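PDB 6K0P: alpha-1,3-glucanase from Paenibacillus glycanilyticus, which hydrolyses the alpha-1,3-linkages of glucans as a glycoside hydrolase of family 87. Local coordinates for residues F19-A24 and N346-G351; D138-L143 and N300-H305. The protein carries 1 engineered substitution. All blocks are in the same frame, centred on the assembly; numbering follows the deposited sequence. Where two conformers were deposited one is given.

How the contacts relate
Contacts 1 and 2 are both buried, and both join the N-terminal beta domain to the parallel beta-helix, so they are two parts of one interdomain interface. Their centres lie about 11 Å apart, and contact 2 is nested in the loop of chain that contact 1 closes. Strands 20-23 and 137-143 belong to one antiparallel sheet, and strands 297-304 and 343-350 both pair in parallel with 319-326. Contact 1 is mostly apolar and aromatic; contact 2 is polar, two waters bridging Gln140 to Glu304 and one of them also reaching Asp138, and it adjoins a bound sugar. The two meet at Arg350, whose NH2 forms a salt bridge with Asp138 OD2 at 2.8 Å.

Contact 1 (F19-A24 and N346-G351); sequences FTIMEA and NNYARG. With CA (calcium ion), chain J.
Phe19 sets the edge of its ring almost squarely on a face of Tyr348, and this T-shaped pair bridges backbones whose nearest CA atoms, those of Phe19 and Tyr348, are 10.5 Å apart. The ring planes stand at 86°, the centroids 5.0 Å apart. Phe19 CZ leads, 3.7 Å from Tyr348 CG, above the ring plane and offset toward its rim. Tyr348 CG lies anti to the backbone N (chi1 173°), which carries the ring out toward strand 20-23. Ile21 approaches the phenol end, its CD1 3.5 Å from Tyr348 CE2, although a second conformer makes this detail less certain. The phenol is also held from its own strand: Arg350 NH1 donates to Tyr348 OH at 2.9 Å, bent (142°) and with the hydroxyl tilted out of the guanidinium plane, while Glu171 pairs with the same nitrogen. A leucine in place of Tyr348 would probably leave the Phe19 edge without its flat partner and deprive Arg350 of the hydroxyl acceptor. Glu23 OE1 binds the calcium ion at 2.3 Å, alongside Glu25, Ser50, Ser53 and Asp168. The contact joins the N-terminal beta domain, where 20-23 pairs antiparallel with 165-173, to the beta-helix, where 343-350 runs parallel between 319-326 and 374-383.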
loop_
_atom_site.group_PDB
_atom_site.type_symbol
_atom_site.label_atom_id
_atom_site.label_comp_id
_atom_site.label_asym_id
_atom_site.label_seq_id
_atom_site.Cartn_x
_atom_site.Cartn_y
_atom_site.Cartn_z
ATOM N N PHE A 19 10.018 10.978 -6.714
ATOM C CA PHE A 19 11.124 10.081 -6.448
ATOM C C PHE A 19 11.143 8.955 -7.468
ATOM O O PHE A 19 10.107 8.576 -8.028
ATOM C CB PHE A 19 11.070 9.524 -5.021
ATOM C CG PHE A 19 9.739 8.952 -4.628
ATOM C CD1 PHE A 19 9.438 7.620 -4.879
ATOM C CD2 PHE A 19 8.806 9.733 -3.972
ATOM C CE1 PHE A 19 8.211 7.090 -4.494
ATOM C CE2 PHE A 19 7.580 9.209 -3.585
ATOM C CZ PHE A 19 7.284 7.887 -3.849
ATOM N N THR A 20 12.346 8.455 -7.726
ATOM C CA THR A 20 12.591 7.311 -8.592
ATOM C C THR A 20 12.935 6.122 -7.707
ATOM O O THR A 20 13.684 6.262 -6.736
ATOM C CB THR A 20 13.780 7.613 -9.508
ATOM O OG1 THR A 20 13.466 8.749 -10.323
ATOM C CG2 THR A 20 14.107 6.424 -10.413
ATOM N N ILE A 21 12.375 4.958 -8.027
ATOM C CA ILE A 21 12.649 3.727 -7.295
ATOM C C ILE A 21 13.617 2.879 -8.102
ATOM O O ILE A 21 13.369 2.579 -9.278
ATOM C CB ILE A 21 11.355 2.951 -7.016
ATOM C CG1 ILE A 21 10.445 3.768 -6.102
ATOM C CG2 ILE A 21 11.683 1.577 -6.423
ATOM C CD1 ILE A 21 9.065 3.221 -6.005
ATOM N N MET A 22 14.719 2.476 -7.474
ATOM C CA MET A 22 15.712 1.645 -8.145
ATOM C C MET A 22 15.987 0.400 -7.321
ATOM O O MET A 22 16.312 0.496 -6.132
ATOM C CB MET A 22 16.995 2.440 -8.384
ATOM C CG MET A 22 16.725 3.687 -9.227
ATOM S SD MET A 22 18.218 4.356 -9.954
ATOM C CE MET A 22 19.091 4.819 -8.485
ATOM N N GLU A 23 15.846 -0.769 -7.943
ATOM C CA GLU A 23 16.079 -2.023 -7.238
ATOM C C GLU A 23 17.574 -2.273 -7.097
ATOM O O GLU A 23 18.341 -2.109 -8.052
ATOM C CB GLU A 23 15.442 -3.191 -7.997
ATOM C CG GLU A 23 13.924 -3.102 -8.133
ATOM C CD GLU A 23 13.187 -3.327 -6.822
ATOM O OE1 GLU A 23 13.824 -3.694 -5.808
ATOM O OE2 GLU A 23 11.952 -3.130 -6.817
ATOM N N ALA A 24 17.988 -2.692 -5.896
ATOM C CA ALA A 24 19.406 -2.936 -5.656
ATOM C C ALA A 24 19.941 -4.022 -6.575
ATOM O O ALA A 24 21.071 -3.919 -7.081
ATOM C CB ALA A 24 19.618 -3.345 -4.198
ATOM N N ASN A 346 -3.263 9.861 -7.354
ATOM C CA ASN A 346 -1.826 10.101 -7.398
ATOM C C ASN A 346 -1.174 9.919 -6.033
ATOM O O ASN A 346 -0.395 10.755 -5.577
ATOM C CB ASN A 346 -1.476 11.460 -8.015
ATOM C CG ASN A 346 -0.135 11.433 -8.705
ATOM O OD1 ASN A 346 0.061 10.671 -9.652
ATOM N ND2 ASN A 346 0.809 12.240 -8.223
ATOM N N ASN A 347 -1.490 8.797 -5.391
ATOM C CA ASN A 347 -0.917 8.434 -4.107
ATOM C C ASN A 347 -0.073 7.179 -4.263
ATOM O O ASN A 347 -0.387 6.293 -5.066
ATOM C CB ASN A 347 -2.013 8.179 -3.082
ATOM C CG ASN A 347 -2.904 9.389 -2.883
ATOM O OD1 ASN A 347 -2.485 10.383 -2.299
ATOM N ND2 ASN A 347 -4.137 9.315 -3.371
ATOM N N TYR A 348 0.995 7.116 -3.476
ATOM C CA TYR A 348 1.941 6.009 -3.492
ATOM C C TYR A 348 1.920 5.351 -2.124
ATOM O O TYR A 348 2.072 6.036 -1.105
ATOM C CB TYR A 348 3.360 6.531 -3.780
ATOM C CG TYR A 348 4.445 5.482 -3.647
ATOM C CD1 TYR A 348 5.051 5.223 -2.418
ATOM C CD2 TYR A 348 4.885 4.767 -4.753
ATOM C CE1 TYR A 348 6.035 4.261 -2.288
ATOM C CE2 TYR A 348 5.873 3.802 -4.636
ATOM C CZ TYR A 348 6.448 3.558 -3.401
ATOM O OH TYR A 348 7.435 2.596 -3.272
ATOM N N ALA A 349 1.744 4.028 -2.103
ATOM C CA ALA A 349 1.783 3.259 -0.868
ATOM C C ALA A 349 2.809 2.148 -1.006
ATOM O O ALA A 349 2.861 1.465 -2.033
ATOM C CB ALA A 349 0.420 2.634 -0.549
ATOM N N ARG A 350 3.625 1.974 0.033
ATOM C CA ARG A 350 4.538 0.837 0.102
ATOM C C ARG A 350 4.554 0.332 1.536
ATOM O O ARG A 350 4.711 1.119 2.473
ATOM C CB ARG A 350 5.964 1.221 -0.322
ATOM C CG ARG A 350 6.923 0.027 -0.281
ATOM C CD ARG A 350 8.308 0.404 -0.775
ATOM N NE ARG A 350 9.074 1.229 0.168
ATOM C CZ ARG A 350 9.669 2.382 -0.144
ATOM N NH1 ARG A 350 9.577 2.892 -1.375
ATOM N NH2 ARG A 350 10.381 3.025 0.771
ATOM N N GLY A 351 4.403 -0.976 1.715
ATOM C CA GLY A 351 4.465 -1.535 3.052
ATOM C C GLY A 351 3.239 -1.346 3.924
ATOM O O GLY A 351 3.368 -1.297 5.154
HETATM CA CA CA J . 14.715 -5.359 -4.493
#

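Contact 2 (D138-L143 and N300-H305). With GLC (alpha-D-glucopyranose), chain D.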
loop_
_atom_site.group_PDB
_atom_site.type_symbol
_atom_site.label_atom_id
_atom_site.label_comp_id
_atom_site.label_asym_id
_atom_site.label_seq_id
_atom_site.Cartn_x
_atom_site.Cartn_y
_atom_site.Cartn_z
ATOM N N ASP A 138 12.825 1.221 6.448
ATOM C CA ASP A 138 13.373 2.276 5.606
ATOM C C ASP A 138 14.268 3.208 6.407
ATOM O O ASP A 138 14.040 3.457 7.597
ATOM C CB ASP A 138 12.263 3.141 4.997
ATOM C CG ASP A 138 11.407 2.404 3.986
ATOM O OD1 ASP A 138 11.691 1.224 3.649
ATOM O OD2 ASP A 138 10.424 3.032 3.526
ATOM N N ALA A 139 15.270 3.756 5.725
ATOM C CA ALA A 139 16.100 4.821 6.276
ATOM C C ALA A 139 16.083 5.998 5.312
ATOM O O ALA A 139 16.201 5.817 4.095
ATOM C CB ALA A 139 17.542 4.340 6.468
ATOM N N GLN A 140 15.941 7.206 5.855
ATOM C CA GLN A 140 15.811 8.427 5.066
ATOM C C GLN A 140 17.027 9.319 5.287
ATOM O O GLN A 140 17.474 9.497 6.424
ATOM C CB GLN A 140 14.548 9.205 5.472
ATOM C CG GLN A 140 13.232 8.430 5.334
ATOM C CD GLN A 140 12.994 7.427 6.456
ATOM O OE1 GLN A 140 13.457 7.611 7.581
ATOM N NE2 GLN A 140 12.290 6.345 6.139
ATOM N N LEU A 141 17.546 9.907 4.205
ATOM C CA LEU A 141 18.760 10.713 4.307
ATOM C C LEU A 141 18.775 11.791 3.233
ATOM O O LEU A 141 18.523 11.507 2.061
ATOM C CB LEU A 141 19.995 9.825 4.136
ATOM C CG LEU A 141 21.352 10.486 4.364
ATOM C CD1 LEU A 141 21.508 10.823 5.828
ATOM C CD2 LEU A 141 22.475 9.536 3.915
ATOM N N MET A 142 19.089 13.020 3.623
ATOM C CA MET A 142 19.289 14.105 2.674
ATOM C C MET A 142 20.753 14.512 2.693
ATOM O O MET A 142 21.377 14.578 3.756
ATOM C CB MET A 142 18.400 15.310 2.997
ATOM C CG MET A 142 18.572 16.508 2.054
ATOM S SD MET A 142 17.171 17.652 2.106
ATOM C CE MET A 142 16.194 16.813 3.342
ATOM N N LEU A 143 21.306 14.752 1.505
ATOM C CA LEU A 143 22.683 15.188 1.331
ATOM C C LEU A 143 22.696 16.667 0.967
ATOM O O LEU A 143 21.716 17.206 0.451
ATOM C CB LEU A 143 23.375 14.373 0.230
ATOM C CG LEU A 143 23.524 12.870 0.493
ATOM C CD1 LEU A 143 24.334 12.211 -0.615
ATOM C CD2 LEU A 143 24.164 12.625 1.854
ATOM N N ASN A 300 0.010 15.930 -0.582
ATOM C CA ASN A 300 1.472 15.974 -0.446
ATOM C C ASN A 300 1.911 15.774 1.006
ATOM O O ASN A 300 2.765 16.497 1.530
ATOM C CB ASN A 300 2.045 17.269 -1.032
ATOM C CG ASN A 300 3.572 17.267 -1.110
ATOM O OD1 ASN A 300 4.207 16.227 -1.366
ATOM N ND2 ASN A 300 4.171 18.438 -0.888
ATOM N N ILE A 301 1.300 14.804 1.678
ATOM C CA ILE A 301 1.782 14.387 2.986
ATOM C C ILE A 301 2.378 12.987 2.890
ATOM O O ILE A 301 2.024 12.183 2.018
ATOM C CB ILE A 301 0.773 14.529 4.146
ATOM C CG1 ILE A 301 -0.293 13.448 4.098
ATOM C CG2 ILE A 301 0.140 15.941 4.161
ATOM C CD1 ILE A 301 -1.074 13.369 5.407
ATOM N N TRP A 302 3.328 12.719 3.783
ATOM C CA TRP A 302 4.069 11.464 3.843
ATOM C C TRP A 302 3.889 10.938 5.260
ATOM O O TRP A 302 4.261 11.612 6.224
ATOM C CB TRP A 302 5.535 11.774 3.518
ATOM C CG TRP A 302 6.584 10.702 3.729
ATOM C CD1 TRP A 302 6.420 9.423 4.198
ATOM C CD2 TRP A 302 7.979 10.857 3.462
ATOM N NE1 TRP A 302 7.643 8.778 4.240
ATOM C CE2 TRP A 302 8.614 9.646 3.802
ATOM C CE3 TRP A 302 8.756 11.914 2.972
ATOM C CZ2 TRP A 302 9.989 9.463 3.667
ATOM C CZ3 TRP A 302 10.125 11.731 2.843
ATOM C CH2 TRP A 302 10.726 10.514 3.187
ATOM N N VAL A 303 3.247 9.776 5.396
ATOM C CA VAL A 303 2.859 9.235 6.695
ATOM C C VAL A 303 3.413 7.822 6.830
ATOM O O VAL A 303 3.314 7.022 5.890
ATOM C CB VAL A 303 1.321 9.239 6.832
ATOM C CG1 VAL A 303 0.879 8.662 8.150
ATOM C CG2 VAL A 303 0.786 10.652 6.666
ATOM N N GLU A 304 3.981 7.519 7.998
ATOM C CA GLU A 304 4.522 6.200 8.310
ATOM C C GLU A 304 4.210 5.813 9.745
ATOM O O GLU A 304 4.069 6.668 10.623
ATOM C CB GLU A 304 6.048 6.125 8.150
ATOM C CG GLU A 304 6.514 6.544 6.766
ATOM C CD GLU A 304 7.817 5.892 6.325
ATOM O OE1 GLU A 304 8.287 4.913 6.963
ATOM O OE2 GLU A 304 8.370 6.348 5.298
ATOM N N HIS A 305 4.120 4.502 9.979
ATOM C CA HIS A 305 4.099 3.960 11.343
ATOM C C HIS A 305 2.860 4.390 12.116
ATOM O O HIS A 305 2.915 4.607 13.333
ATOM C CB HIS A 305 5.403 4.245 12.097
ATOM C CG HIS A 305 6.617 3.825 11.336
ATOM N ND1 HIS A 305 7.779 4.567 11.310
ATOM C CD2 HIS A 305 6.838 2.742 10.555
ATOM C CE1 HIS A 305 8.665 3.957 10.540
ATOM N NE2 HIS A 305 8.120 2.849 10.070
HETATM C C1 GLC D . 14.496 11.871 12.113
HETATM C C2 GLC D . 14.423 10.505 12.765
HETATM C C3 GLC D . 15.619 9.578 12.508
HETATM C C4 GLC D . 15.998 9.685 11.067
HETATM C C5 GLC D . 16.331 11.120 10.786
HETATM C C6 GLC D . 16.883 11.331 9.384
HETATM O O1 GLC D . 15.265 12.684 12.867
HETATM O O2 GLC D . 14.170 10.675 14.135
HETATM O O3 GLC D . 15.183 8.250 12.614
HETATM O O4 GLC D . 17.131 8.896 10.841
HETATM O O5 GLC D . 15.111 11.796 10.849
HETATM O O6 GLC D . 16.020 10.910 8.357
HETATM O O HOH W 1 10.384 5.749 3.839
HETATM O O HOH W 2 10.729 4.296 7.920
#
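Gln140 and Trp302 meet at a slant, Gln140 CG lying 3.8 Å from Trp302 CZ2 at the benzo end of the indole; strand 137-143, paired with 72-80 in the N-terminal domain, here faces strand 297-304 of the beta-helix. The amide and indole planes are 73° apart, so this is a contact of methylene with ring and not an amide stack. The CB-CG stem of Gln140 already points at Glu304; the bend at chi2 (77°) swings the amide off that line, and NE2 faces the two waters. Glu304 approaches from the opposite direction, its carboxylate nearly perpendicular to the amide. Gln140 NE2 stays 4.0 Å from Glu304 OE2, and water bridges them. Water 1 accepts from Gln140 NE2 at 3.0 Å and donates to Glu304 OE2 at 2.6 Å and to Asp138 OD2 at 2.7 Å; water 2 likewise accepts from Gln140 NE2 and donates to Glu304 OE1. The carboxylate is further fixed by Trp302 NE1, which bonds to the anti lone pair of Glu304 OE2 at 2.7 Å, almost straight at 166° and close to the indole plane. The backbone O of Gln140 accepts from glucose O6 at 2.8 Å, so this strand also lines a sugar-binding site, to which Glu218 contributes. Asp138 OD2 and Glu304 OE2 are only 4.3 Å apart. The salt bridge from Arg350 to Asp138 probably offsets part of the negative charge, while water 1 and Asn327 ND2, bonded to Asp138 OD2 and Glu304 OE1, give both acids shared donors; the pair is thus likely to be tolerated at this distance.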